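Local atomic coordinates of iron-regulated outer membrane protein (Neisseria meningitidis, PDB entry 4B7O), a protein that is an outer-membrane iron transporter of the TonB-dependent receptor family, a beta-barrel that probably takes up siderophore-bound iron. Residues K623-A627 / S667-Q673. Numbering follows the deposited sequence.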
# COMPACT_ATOMS: atom_id res chain seq x y z
N LYS A 623 -26.29 -10.01 -6.87
CA LYS A 623 -25.40 -8.86 -6.67
C LYS A 623 -23.99 -9.24 -6.26
O LYS A 623 -23.76 -9.63 -5.11
CB LYS A 623 -25.99 -7.97 -5.58
CG LYS A 623 -27.37 -7.45 -5.91
CD LYS A 623 -28.00 -6.84 -4.68
CE LYS A 623 -29.04 -7.77 -4.09
NZ LYS A 623 -29.37 -7.36 -2.70
N LEU A 624 -23.05 -9.14 -7.20
CA LEU A 624 -21.74 -9.71 -6.98
C LEU A 624 -20.74 -8.76 -6.40
O LEU A 624 -19.56 -9.14 -6.33
CB LEU A 624 -21.16 -10.27 -8.26
CG LEU A 624 -22.03 -11.30 -8.97
CD1 LEU A 624 -21.70 -11.30 -10.46
CD2 LEU A 624 -21.95 -12.69 -8.31
N LEU A 625 -21.16 -7.53 -6.01
CA LEU A 625 -20.22 -6.58 -5.39
C LEU A 625 -19.97 -6.89 -3.91
O LEU A 625 -20.89 -7.26 -3.19
CB LEU A 625 -20.64 -5.10 -5.60
CG LEU A 625 -20.33 -4.54 -6.99
CD1 LEU A 625 -20.36 -3.03 -7.04
CD2 LEU A 625 -19.00 -4.98 -7.51
N SER A 626 -18.75 -6.65 -3.43
CA SER A 626 -18.33 -7.07 -2.08
C SER A 626 -18.03 -5.96 -1.05
O SER A 626 -17.39 -4.97 -1.40
CB SER A 626 -17.07 -7.93 -2.21
OG SER A 626 -16.68 -8.44 -0.94
N ALA A 627 -18.39 -6.21 0.21
CA ALA A 627 -18.07 -5.30 1.32
C ALA A 627 -16.72 -5.57 1.98
O ALA A 627 -16.41 -5.02 3.04
CB ALA A 627 -19.15 -5.37 2.38
N SER A 667 -22.50 0.81 4.89
CA SER A 667 -21.60 -0.08 4.18
C SER A 667 -21.05 0.68 2.99
O SER A 667 -21.65 1.69 2.56
CB SER A 667 -22.43 -1.31 3.71
OG SER A 667 -21.75 -2.15 2.77
N ILE A 668 -19.95 0.21 2.41
CA ILE A 668 -19.59 0.71 1.09
C ILE A 668 -20.62 0.31 -0.01
O ILE A 668 -20.69 0.96 -1.06
CB ILE A 668 -18.17 0.29 0.69
CG1 ILE A 668 -18.07 -1.23 0.63
CG2 ILE A 668 -17.15 0.84 1.66
CD1 ILE A 668 -16.87 -1.74 -0.17
N LEU A 669 -21.40 -0.76 0.22
CA LEU A 669 -22.38 -1.23 -0.77
C LEU A 669 -23.68 -0.44 -0.70
O LEU A 669 -24.37 -0.41 0.32
CB LEU A 669 -22.67 -2.75 -0.65
CG LEU A 669 -21.48 -3.70 -0.85
CD1 LEU A 669 -21.78 -5.13 -0.44
CD2 LEU A 669 -21.00 -3.63 -2.29
N VAL A 670 -24.02 0.17 -1.82
CA VAL A 670 -25.23 0.93 -1.93
C VAL A 670 -26.42 -0.01 -1.69
O VAL A 670 -27.39 0.37 -1.00
CB VAL A 670 -25.31 1.57 -3.32
CG1 VAL A 670 -26.75 2.03 -3.64
CG2 VAL A 670 -24.34 2.72 -3.37
N ALA A 671 -26.33 -1.21 -2.26
CA ALA A 671 -27.32 -2.29 -2.06
C ALA A 671 -27.40 -2.82 -0.58
O ALA A 671 -28.39 -3.45 -0.20
CB ALA A 671 -27.06 -3.43 -3.05
N GLY A 672 -26.39 -2.53 0.25
CA GLY A 672 -26.33 -2.97 1.67
C GLY A 672 -25.44 -4.21 1.83
O GLY A 672 -25.24 -4.98 0.90
N GLN A 673 -24.87 -4.40 3.00
CA GLN A 673 -24.04 -5.59 3.19
C GLN A 673 -24.72 -6.61 4.12
O GLN A 673 -25.49 -6.25 5.01
CB GLN A 673 -22.61 -5.22 3.60
CG GLN A 673 -22.30 -5.26 5.07
CD GLN A 673 -21.02 -4.53 5.43
OE1 GLN A 673 -20.57 -3.67 4.68
NE2 GLN A 673 -20.47 -4.82 6.60
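The methyl CB of Ala627 meets a polar partner, lying 3.2 Å from the amide oxygen OE1 of Gln673. That oxygen is already engaged within its own loop: Ser667 OG donates to Gln673 OE1 at 2.7 Å, tilted 17° from the carbonyl plane. The same hydroxyl accepts from Leu669 N, two residues on (2.9 Å, N-H...O angle 162°), the bond that makes an ST turn; with OG anti to the backbone N (chi1 168°), it lies beside its own carbonyl carbon and can bridge both partners. NE2 of Gln673 is bonded to Glu681, so both ends of the amide are held.

Leu669 sets both methyls against one side of the 625-627 backbone, around Leu625 O: CD2 packs on Leu625 CB at 3.6 Å, whereas CD1 reaches Ala627 N, also at 3.6 Å. Beside it, Ile668 lays CD1 against Ser626 O (3.5 Å). At the solvent-exposed margin, Lys623 contributes aliphatic CD, 3.9 Å from Ala671 CB. Gly672 N to Leu669 O closes a type I turn, from which Leu669 and Ala671 face 623-627. The arrangement is irregular loop-against-loop packing at one end of a TonB-dependent beta-barrel, joining the loops between strands 603-618 and 638-647 and between 652-665 and 684-697.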